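Long-range contacts in tannase (Fusobacterium nucleatum subsp. nucleatum ATCC 25586, PDB 6YQ4), which probably hydrolyses gallotannins, giving this bacterium a detoxifying activity against these plant polyphenols, and binds a magnesium ion: residues 433-438 with 463-468; 382-387 with 410-415; 29-34 with 50-55. All coordinates share one frame; numbering follows the deposited sequence.

Contact 1 (433-438 with 463-468); sequences TKYWRI and GKIVNF
I438 and F468 close the tight end of this parallel pair, I438 CG2 lying 3.5 Å from F468 CD1, the side chains slanting across each other. Next to them N467 N donates to W436 O at 2.8 Å and I438 N to N467 O at 2.9 Å, both almost straight. The indole of W436 leaves beside the backbone N, CG anti to the carbonyl carbon (chi1 -59°), which lets NE1 give its N-H back to T433 O at 2.9 Å; that oxygen lies near the ring plane, though the N-H comes from above the carbonyl plane. K464 runs alongside the indole, and its NZ goes on to S429 O and T431 O. The strands are the ends of a beta-alpha-beta unit, and helix 450-461 covers this face, putting L459 on W436 and V466 and L455 on I438. Strand 465-469 edges the central alpha/beta-hydrolase sheet. The start is less regular: I465 N still reaches K434 O at 2.9 Å, but W436 N to I465 O is weak (132°). On the other face, I465 CB rests 3.9 Å from Y435 CD1, while I465 CD1 meets K434 CE at 3.6 Å on the solvent side. Farther along, R437 stretches to a salt bridge with D481.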
loop_
_atom_site.group_PDB
_atom_site.type_symbol
_atom_site.label_atom_id
_atom_site.label_comp_id
_atom_site.label_asym_id
_atom_site.label_seq_id
_atom_site.Cartn_x
_atom_site.Cartn_y
_atom_site.Cartn_z
ATOM N N THR A 433 -8.600 -10.309 9.850
ATOM C CA THR A 433 -9.036 -8.951 9.549
ATOM C C THR A 433 -10.234 -9.017 8.605
ATOM O O THR A 433 -10.108 -9.483 7.468
ATOM C CB THR A 433 -7.892 -8.144 8.937
ATOM O OG1 THR A 433 -6.811 -8.068 9.879
ATOM C CG2 THR A 433 -8.347 -6.741 8.601
ATOM N N LYS A 434 -11.388 -8.535 9.066
ATOM C CA LYS A 434 -12.599 -8.660 8.263
ATOM C C LYS A 434 -12.727 -7.560 7.207
ATOM O O LYS A 434 -13.192 -7.831 6.098
ATOM C CB LYS A 434 -13.837 -8.676 9.172
ATOM C CG LYS A 434 -14.866 -9.773 8.822
ATOM C CD LYS A 434 -16.129 -9.724 9.737
ATOM C CE LYS A 434 -17.396 -9.324 8.951
ATOM N NZ LYS A 434 -18.655 -9.439 9.776
ATOM N N TYR A 435 -12.354 -6.320 7.517
ATOM C CA TYR A 435 -12.755 -5.171 6.709
ATOM C C TYR A 435 -11.580 -4.541 5.966
ATOM O O TYR A 435 -10.501 -4.338 6.532
ATOM C CB TYR A 435 -13.430 -4.124 7.585
ATOM C CG TYR A 435 -14.558 -4.656 8.424
ATOM C CD1 TYR A 435 -15.807 -4.910 7.856
ATOM C CD2 TYR A 435 -14.379 -4.911 9.776
ATOM C CE1 TYR A 435 -16.846 -5.404 8.604
ATOM C CE2 TYR A 435 -15.406 -5.387 10.548
ATOM C CZ TYR A 435 -16.649 -5.643 9.945
ATOM O OH TYR A 435 -17.697 -6.105 10.686
ATOM N N TRP A 436 -11.812 -4.215 4.694
ATOM C CA TRP A 436 -10.775 -3.807 3.746
ATOM C C TRP A 436 -11.342 -2.728 2.847
ATOM O O TRP A 436 -12.387 -2.933 2.228
ATOM C CB TRP A 436 -10.293 -4.985 2.868
ATOM C CG TRP A 436 -9.731 -6.120 3.679
ATOM C CD1 TRP A 436 -10.424 -6.978 4.508
ATOM C CD2 TRP A 436 -8.361 -6.499 3.764
ATOM N NE1 TRP A 436 -9.554 -7.860 5.104
ATOM C CE2 TRP A 436 -8.280 -7.580 4.663
ATOM C CE3 TRP A 436 -7.181 -6.014 3.176
ATOM C CZ2 TRP A 436 -7.070 -8.205 4.964
ATOM C CZ3 TRP A 436 -5.989 -6.650 3.466
ATOM C CH2 TRP A 436 -5.937 -7.722 4.359
ATOM N N ARG A 437 -10.655 -1.589 2.775
ATOM C CA ARG A 437 -10.992 -0.523 1.840
ATOM C C ARG A 437 -9.783 -0.297 0.938
ATOM O O ARG A 437 -8.677 -0.026 1.424
ATOM C CB ARG A 437 -11.396 0.765 2.569
ATOM C CG ARG A 437 -12.014 1.810 1.650
ATOM C CD ARG A 437 -12.120 3.114 2.367
ATOM N NE ARG A 437 -12.891 4.128 1.649
ATOM C CZ ARG A 437 -12.363 5.206 1.071
ATOM N NH1 ARG A 437 -11.035 5.407 1.078
ATOM N NH2 ARG A 437 -13.160 6.081 0.472
ATOM N N ILE A 438 -9.998 -0.419 -0.367
ATOM C CA ILE A 438 -8.938 -0.439 -1.364
ATOM C C ILE A 438 -9.325 0.559 -2.446
ATOM O O ILE A 438 -10.478 0.578 -2.895
ATOM C CB ILE A 438 -8.740 -1.855 -1.949
ATOM C CG1 ILE A 438 -8.204 -2.824 -0.902
ATOM C CG2 ILE A 438 -7.806 -1.858 -3.109
ATOM C CD1 ILE A 438 -8.291 -4.282 -1.362
ATOM N N GLY A 463 -14.200 -14.515 1.963
ATOM C CA GLY A 463 -15.232 -14.220 2.929
ATOM C C GLY A 463 -15.068 -12.931 3.699
ATOM O O GLY A 463 -15.764 -12.740 4.709
ATOM N N LYS A 464 -14.195 -12.036 3.255
ATOM C CA LYS A 464 -13.964 -10.770 3.936
ATOM C C LYS A 464 -14.783 -9.679 3.265
ATOM O O LYS A 464 -15.142 -9.781 2.092
ATOM C CB LYS A 464 -12.474 -10.397 3.927
ATOM C CG LYS A 464 -11.513 -11.561 4.190
ATOM C CD LYS A 464 -11.703 -12.139 5.588
ATOM C CE LYS A 464 -11.390 -13.641 5.602
ATOM N NZ LYS A 464 -11.788 -14.404 6.870
ATOM N N ILE A 465 -15.086 -8.632 4.024
ATOM C CA ILE A 465 -15.896 -7.531 3.519
ATOM C C ILE A 465 -14.942 -6.513 2.894
ATOM O O ILE A 465 -14.045 -5.997 3.568
ATOM C CB ILE A 465 -16.758 -6.909 4.632
ATOM C CG1 ILE A 465 -18.040 -7.722 4.892
ATOM C CG2 ILE A 465 -17.233 -5.547 4.216
ATOM C CD1 ILE A 465 -17.855 -9.117 5.425
ATOM N N VAL A 466 -15.129 -6.235 1.600
ATOM C CA VAL A 466 -14.188 -5.483 0.790
ATOM C C VAL A 466 -14.893 -4.306 0.130
ATOM O O VAL A 466 -15.892 -4.493 -0.566
ATOM C CB VAL A 466 -13.547 -6.378 -0.281
ATOM C CG1 VAL A 466 -12.754 -5.545 -1.265
ATOM C CG2 VAL A 466 -12.660 -7.445 0.373
ATOM N N ASN A 467 -14.342 -3.097 0.298
ATOM C CA ASN A 467 -14.845 -1.883 -0.353
ATOM C C ASN A 467 -13.771 -1.386 -1.328
ATOM O O ASN A 467 -12.797 -0.744 -0.919
ATOM C CB ASN A 467 -15.207 -0.824 0.693
ATOM C CG ASN A 467 -15.873 0.407 0.090
ATOM O OD1 ASN A 467 -15.399 0.973 -0.888
ATOM N ND2 ASN A 467 -16.957 0.840 0.698
ATOM N N PHE A 468 -13.976 -1.666 -2.626
ATOM C CA PHE A 468 -13.012 -1.453 -3.699
ATOM C C PHE A 468 -13.633 -0.604 -4.790
ATOM O O PHE A 468 -14.790 -0.809 -5.167
ATOM C CB PHE A 468 -12.540 -2.768 -4.300
ATOM C CG PHE A 468 -11.614 -2.613 -5.504
ATOM C CD1 PHE A 468 -10.418 -1.944 -5.400
ATOM C CD2 PHE A 468 -11.931 -3.190 -6.718
ATOM C CE1 PHE A 468 -9.555 -1.826 -6.498
ATOM C CE2 PHE A 468 -11.065 -3.065 -7.833
ATOM C CZ PHE A 468 -9.880 -2.378 -7.716
#

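Contact 2 (382-387 with 410-415); sequences FSFDIN and PKMADK
The amide of N387 hands its ND2 to L359 O, while on the side of the loop its CB rests against the pyrrolidine ring of P410, 3.9 Å from P410 CB. No hydrogen bond joins the two segments, and the contact lives on F384. With CG anti to the backbone N (chi1 173°), the phenyl ring leaves the helix toward the loop, where P410 and M412 take it from opposite sides of its plane. P410 approaches beside the rim: its CG lies 3.7 Å from F384 CE1, and the two side chains cross at about a right angle. P410 O sits at the ring edge, 3.6 Å from F384 CE1, where the slightly positive ring hydrogens should suit a carbonyl oxygen. Diagonally across the ring, D385 OD1 lies in the ring plane near CD2, and the other oxygen of that carboxylate bridges to K381.

Both segments belong to the long excursion between sheet strands 202-206 and 435-439, the place where alpha/beta hydrolases commonly carry a lid; here helix 381-394 meets the loop that leads into helix 415-420.

M412 also crosses F384 at roughly a right angle. Bends at chi2 and chi3 (82° and 89°) curl its thioether back, so that CE lands 3.5 Å from F384 CB and 3.7 Å from F384 CG. The sulfur stands 5.2 Å from the ring centroid, an oblique Met-aromatic contact weighted toward the root of the side chain. H378 makes backbone hydrogen bonds with K411 and A413, and the side chains of N387 and P410 both touch it. Farther on, D414 is the N-cap of helix 415-420, its OD1 accepting from N416 N.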
loop_
_atom_site.group_PDB
_atom_site.type_symbol
_atom_site.label_atom_id
_atom_site.label_comp_id
_atom_site.label_asym_id
_atom_site.label_seq_id
_atom_site.Cartn_x
_atom_site.Cartn_y
_atom_site.Cartn_z
ATOM N N PHE A 382 11.874 -14.191 -14.221
ATOM C CA PHE A 382 11.996 -13.687 -15.586
ATOM C C PHE A 382 13.242 -12.804 -15.747
ATOM O O PHE A 382 14.065 -13.025 -16.641
ATOM C CB PHE A 382 10.720 -12.928 -15.981
ATOM C CG PHE A 382 10.828 -12.232 -17.303
ATOM C CD1 PHE A 382 10.528 -12.907 -18.477
ATOM C CD2 PHE A 382 11.282 -10.915 -17.382
ATOM C CE1 PHE A 382 10.673 -12.282 -19.718
ATOM C CE2 PHE A 382 11.443 -10.273 -18.615
ATOM C CZ PHE A 382 11.135 -10.953 -19.783
ATOM N N SER A 383 13.376 -11.787 -14.900
ATOM C CA SER A 383 14.520 -10.893 -14.970
ATOM C C SER A 383 15.799 -11.602 -14.558
ATOM O O SER A 383 16.861 -11.353 -15.142
ATOM C CB SER A 383 14.265 -9.670 -14.095
ATOM O OG SER A 383 13.034 -9.065 -14.466
ATOM N N PHE A 384 15.722 -12.497 -13.571
ATOM C CA PHE A 384 16.919 -13.224 -13.163
ATOM C C PHE A 384 17.449 -14.083 -14.306
ATOM O O PHE A 384 18.640 -14.019 -14.642
ATOM C CB PHE A 384 16.630 -14.072 -11.922
ATOM C CG PHE A 384 17.765 -14.991 -11.535
ATOM C CD1 PHE A 384 18.810 -14.533 -10.743
ATOM C CD2 PHE A 384 17.794 -16.316 -11.972
ATOM C CE1 PHE A 384 19.873 -15.376 -10.392
ATOM C CE2 PHE A 384 18.857 -17.164 -11.628
ATOM C CZ PHE A 384 19.902 -16.685 -10.834
ATOM N N ASP A 385 16.568 -14.878 -14.934
ATOM C CA ASP A 385 17.006 -15.795 -15.992
ATOM C C ASP A 385 17.597 -15.049 -17.179
ATOM O O ASP A 385 18.526 -15.546 -17.826
ATOM C CB ASP A 385 15.850 -16.678 -16.488
ATOM C CG ASP A 385 15.455 -17.779 -15.503
ATOM O OD1 ASP A 385 16.042 -17.891 -14.410
ATOM O OD2 ASP A 385 14.531 -18.548 -15.835
ATOM N N ILE A 386 17.038 -13.886 -17.533
ATOM C CA ILE A 386 17.644 -13.107 -18.613
ATOM C C ILE A 386 19.097 -12.812 -18.284
ATOM O O ILE A 386 20.001 -13.043 -19.098
ATOM C CB ILE A 386 16.867 -11.805 -18.868
ATOM C CG1 ILE A 386 15.579 -12.057 -19.638
ATOM C CG2 ILE A 386 17.723 -10.854 -19.671
ATOM C CD1 ILE A 386 14.814 -10.769 -19.894
ATOM N N ASN A 387 19.347 -12.321 -17.070
ATOM C CA ASN A 387 20.702 -11.933 -16.698
ATOM C C ASN A 387 21.589 -13.155 -16.490
ATOM O O ASN A 387 22.766 -13.157 -16.878
ATOM C CB ASN A 387 20.659 -11.052 -15.450
ATOM C CG ASN A 387 20.237 -9.626 -15.771
ATOM O OD1 ASN A 387 20.704 -9.037 -16.740
ATOM N ND2 ASN A 387 19.330 -9.083 -14.976
ATOM N N PRO A 410 23.925 -12.303 -11.517
ATOM C CA PRO A 410 22.753 -11.771 -10.817
ATOM C C PRO A 410 22.516 -12.482 -9.499
ATOM O O PRO A 410 22.884 -13.642 -9.310
ATOM C CB PRO A 410 21.614 -12.026 -11.805
ATOM C CG PRO A 410 22.032 -13.264 -12.528
ATOM C CD PRO A 410 23.537 -13.201 -12.621
ATOM N N LYS A 411 21.901 -11.756 -8.575
ATOM C CA LYS A 411 21.476 -12.326 -7.306
ATOM C C LYS A 411 19.959 -12.352 -7.232
ATOM O O LYS A 411 19.289 -11.440 -7.724
ATOM C CB LYS A 411 22.064 -11.543 -6.138
ATOM C CG LYS A 411 23.497 -11.932 -5.863
ATOM C CD LYS A 411 24.259 -10.816 -5.160
ATOM C CE LYS A 411 25.675 -10.666 -5.727
ATOM N NZ LYS A 411 26.360 -11.986 -6.006
ATOM N N MET A 412 19.419 -13.415 -6.640
ATOM C CA MET A 412 17.982 -13.581 -6.471
ATOM C C MET A 412 17.626 -13.504 -4.994
ATOM O O MET A 412 18.263 -14.165 -4.170
ATOM C CB MET A 412 17.515 -14.914 -7.054
ATOM C CG MET A 412 16.007 -15.179 -6.855
ATOM S SD MET A 412 14.958 -14.374 -8.086
ATOM C CE MET A 412 14.924 -15.648 -9.335
ATOM N N ALA A 413 16.596 -12.715 -4.665
ATOM C CA ALA A 413 16.117 -12.603 -3.289
ATOM C C ALA A 413 15.699 -13.959 -2.730
ATOM O O ALA A 413 15.272 -14.845 -3.464
ATOM C CB ALA A 413 14.924 -11.646 -3.209
ATOM N N ASP A 414 15.811 -14.108 -1.412
ATOM C CA ASP A 414 15.353 -15.319 -0.736
ATOM C C ASP A 414 13.830 -15.518 -0.891
ATOM O O ASP A 414 13.028 -14.597 -0.689
ATOM C CB ASP A 414 15.773 -15.240 0.735
ATOM C CG ASP A 414 15.168 -16.336 1.603
ATOM O OD1 ASP A 414 14.612 -17.334 1.088
ATOM O OD2 ASP A 414 15.264 -16.188 2.842
ATOM N N LYS A 415 13.436 -16.740 -1.258
ATOM C CA LYS A 415 12.034 -17.023 -1.575
ATOM C C LYS A 415 11.122 -16.711 -0.394
ATOM O O LYS A 415 10.018 -16.196 -0.579
ATOM C CB LYS A 415 11.863 -18.481 -2.012
ATOM C CG LYS A 415 12.502 -18.852 -3.379
ATOM C CD LYS A 415 14.032 -18.661 -3.373
ATOM C CE LYS A 415 14.694 -19.690 -2.480
ATOM N NZ LYS A 415 15.905 -19.129 -1.899
#

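Contact 3 (29-34 with 50-55); sequences YRAYEN and NIYIPE
Y29 and Y52 run side by side off the same face of the strand pair, yet their rings are turned almost perpendicular, planes at 88° and centroids 5.6 Å apart. The pairing is oblique, with Y29 CE1 3.6 Å from Y52 CD1. The Y29 ring gets there because its CG stands between the backbone N and the carbonyl carbon (chi1 59°). A31 sets its CB at the edge of the Y52 ring, and L105 of helix 100-106 touches both tyrosines.

R30, on the opposite face, reaches E55 just past the end of strand 48-54, the two side chains slanting across each other with guanidinium and carboxylate planes 28° apart. R30 NE forms a salt bridge and hydrogen bond with E55 OE1, 2.8 Å away on its syn side and close to the guanidinium plane, whereas R30 NH1 to E55 OE2 is a weak 3.4 Å bond. The guanidinium also makes a cation-pi contact with F58. Beside it the Y32 ring turns an edge to I51 O and slants past I53, whose CD1 lies 4.0 Å from Y32 CE2; Y32 OH is bonded to P12 O.

At the far end N50 uses its side chain to continue the ladder: N50 OD1 takes the N-H of N34 at 2.7 Å, and its ND2 is held by D88 O. Backbone pairs R30-I53 and Y32-I51 each close with two hydrogen bonds, the pattern of an antiparallel beta hairpin, strands 26-36 and 48-54 of the central sheet. I51 from this hairpin packs against M153, a magnesium-site residue, and the I53 side chain is about 8 Å from the bound magnesium ion.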
loop_
_atom_site.group_PDB
_atom_site.type_symbol
_atom_site.label_atom_id
_atom_site.label_comp_id
_atom_site.label_asym_id
_atom_site.label_seq_id
_atom_site.Cartn_x
_atom_site.Cartn_y
_atom_site.Cartn_z
ATOM N N TYR A 29 -5.611 17.871 22.214
ATOM C CA TYR A 29 -5.208 16.479 22.362
ATOM C C TYR A 29 -3.940 16.416 23.205
ATOM O O TYR A 29 -3.266 17.424 23.437
ATOM C CB TYR A 29 -4.997 15.801 20.994
ATOM C CG TYR A 29 -3.950 16.481 20.135
ATOM C CD1 TYR A 29 -2.626 16.050 20.141
ATOM C CD2 TYR A 29 -4.283 17.571 19.338
ATOM C CE1 TYR A 29 -1.673 16.671 19.365
ATOM C CE2 TYR A 29 -3.333 18.204 18.563
ATOM C CZ TYR A 29 -2.027 17.751 18.580
ATOM O OH TYR A 29 -1.075 18.385 17.812
ATOM N N ARG A 30 -3.629 15.213 23.671
ATOM C CA ARG A 30 -2.410 14.943 24.423
ATOM C C ARG A 30 -1.466 14.127 23.551
ATOM O O ARG A 30 -1.827 13.039 23.089
ATOM C CB ARG A 30 -2.717 14.190 25.711
ATOM C CG ARG A 30 -3.297 15.050 26.773
ATOM C CD ARG A 30 -3.500 14.277 28.073
ATOM N NE ARG A 30 -4.409 15.029 28.923
ATOM C CZ ARG A 30 -4.524 14.862 30.231
ATOM N NH1 ARG A 30 -5.377 15.619 30.910
ATOM N NH2 ARG A 30 -3.786 13.941 30.848
ATOM N N ALA A 31 -0.256 14.636 23.362
ATOM C CA ALA A 31 0.720 14.038 22.464
ATOM C C ALA A 31 1.742 13.245 23.265
ATOM O O ALA A 31 2.354 13.784 24.194
ATOM C CB ALA A 31 1.425 15.116 21.636
ATOM N N TYR A 32 1.922 11.973 22.898
ATOM C CA TYR A 32 2.966 11.100 23.444
ATOM C C TYR A 32 3.951 10.802 22.311
ATOM O O TYR A 32 3.785 9.856 21.547
ATOM C CB TYR A 32 2.365 9.838 24.013
ATOM C CG TYR A 32 1.259 10.095 25.007
ATOM C CD1 TYR A 32 1.491 9.972 26.381
ATOM C CD2 TYR A 32 -0.024 10.455 24.581
ATOM C CE1 TYR A 32 0.470 10.198 27.308
ATOM C CE2 TYR A 32 -1.045 10.701 25.510
ATOM C CZ TYR A 32 -0.790 10.561 26.863
ATOM O OH TYR A 32 -1.802 10.794 27.774
ATOM N N GLU A 33 4.991 11.615 22.202
ATOM C CA GLU A 33 5.769 11.646 20.979
ATOM C C GLU A 33 7.010 10.768 21.070
ATOM O O GLU A 33 7.656 10.683 22.119
ATOM C CB GLU A 33 6.139 13.083 20.625
ATOM C CG GLU A 33 4.983 13.833 19.984
ATOM C CD GLU A 33 4.927 15.302 20.373
ATOM O OE1 GLU A 33 5.411 15.661 21.478
ATOM O OE2 GLU A 33 4.377 16.093 19.574
ATOM N N ASN A 34 7.295 10.091 19.959
ATOM C CA ASN A 34 8.521 9.334 19.696
ATOM C C ASN A 34 8.830 8.320 20.794
ATOM O O ASN A 34 9.902 8.304 21.389
ATOM C CB ASN A 34 9.691 10.285 19.434
ATOM C CG ASN A 34 9.341 11.335 18.384
ATOM O OD1 ASN A 34 9.040 12.489 18.709
ATOM N ND2 ASN A 34 9.302 10.911 17.116
ATOM N N ASN A 50 4.378 7.890 17.442
ATOM C CA ASN A 50 3.658 8.991 18.070
ATOM C C ASN A 50 2.224 8.567 18.342
ATOM O O ASN A 50 1.547 8.053 17.443
ATOM C CB ASN A 50 3.628 10.229 17.175
ATOM C CG ASN A 50 4.985 10.826 16.963
ATOM O OD1 ASN A 50 5.859 10.712 17.813
ATOM N ND2 ASN A 50 5.171 11.481 15.823
ATOM N N ILE A 51 1.754 8.819 19.558
ATOM C CA ILE A 51 0.389 8.499 19.960
ATOM C C ILE A 51 -0.313 9.789 20.362
ATOM O O ILE A 51 0.192 10.540 21.202
ATOM C CB ILE A 51 0.365 7.482 21.108
ATOM C CG1 ILE A 51 0.934 6.144 20.639
ATOM C CG2 ILE A 51 -1.050 7.330 21.646
ATOM C CD1 ILE A 51 0.902 5.090 21.730
ATOM N N TYR A 52 -1.467 10.047 19.754
ATOM C CA TYR A 52 -2.273 11.228 20.033
ATOM C C TYR A 52 -3.634 10.803 20.565
ATOM O O TYR A 52 -4.311 9.959 19.961
ATOM C CB TYR A 52 -2.439 12.069 18.778
ATOM C CG TYR A 52 -1.123 12.438 18.152
ATOM C CD1 TYR A 52 -0.289 13.377 18.752
ATOM C CD2 TYR A 52 -0.697 11.836 16.973
ATOM C CE1 TYR A 52 0.915 13.724 18.184
ATOM C CE2 TYR A 52 0.503 12.179 16.400
ATOM C CZ TYR A 52 1.301 13.127 17.007
ATOM O OH TYR A 52 2.500 13.462 16.437
ATOM N N ILE A 53 -4.033 11.376 21.693
ATOM C CA ILE A 53 -5.307 11.017 22.309
ATOM C C ILE A 53 -6.139 12.275 22.542
ATOM O O ILE A 53 -5.625 13.258 23.107
ATOM C CB ILE A 53 -5.078 10.258 23.621
ATOM C CG1 ILE A 53 -4.078 9.126 23.400
ATOM C CG2 ILE A 53 -6.416 9.767 24.212
ATOM C CD1 ILE A 53 -3.976 8.192 24.590
ATOM N N PRO A 54 -7.410 12.298 22.135
ATOM C CA PRO A 54 -8.243 13.481 22.402
ATOM C C PRO A 54 -8.308 13.826 23.887
ATOM O O PRO A 54 -8.314 12.952 24.760
ATOM C CB PRO A 54 -9.613 13.080 21.851
ATOM C CG PRO A 54 -9.296 12.079 20.775
ATOM C CD PRO A 54 -8.116 11.301 21.309
ATOM N N GLU A 55 -8.340 15.135 24.162
ATOM C CA GLU A 55 -8.343 15.623 25.534
ATOM C C GLU A 55 -9.611 15.219 26.275
ATOM O O GLU A 55 -9.588 15.056 27.500
ATOM C CB GLU A 55 -8.152 17.149 25.529
ATOM C CG GLU A 55 -8.156 17.854 26.898
ATOM C CD GLU A 55 -7.022 17.438 27.829
ATOM O OE1 GLU A 55 -6.112 16.710 27.394
ATOM O OE2 GLU A 55 -7.041 17.844 29.011
#

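From the N terminus, contact 3 comes first, closing the turn of the hairpin between strands 26-36 and 48-54 near one edge of the central sheet. The chain then builds the inner strands before contact 2 brings the loop 410-415 back to helix 381-394, closing a loop that includes the unmodelled residues 396-407. Contact 1 closes last, around helix 450-461, and joins the final two strands at the other edge. The three follow in series, with no nesting or crossing. Contacts 1 and 3 share the sheet with their centres 29 Å apart, while contacts 2 and 3 lie on opposite sides of the chain's centre, 45 Å between centres.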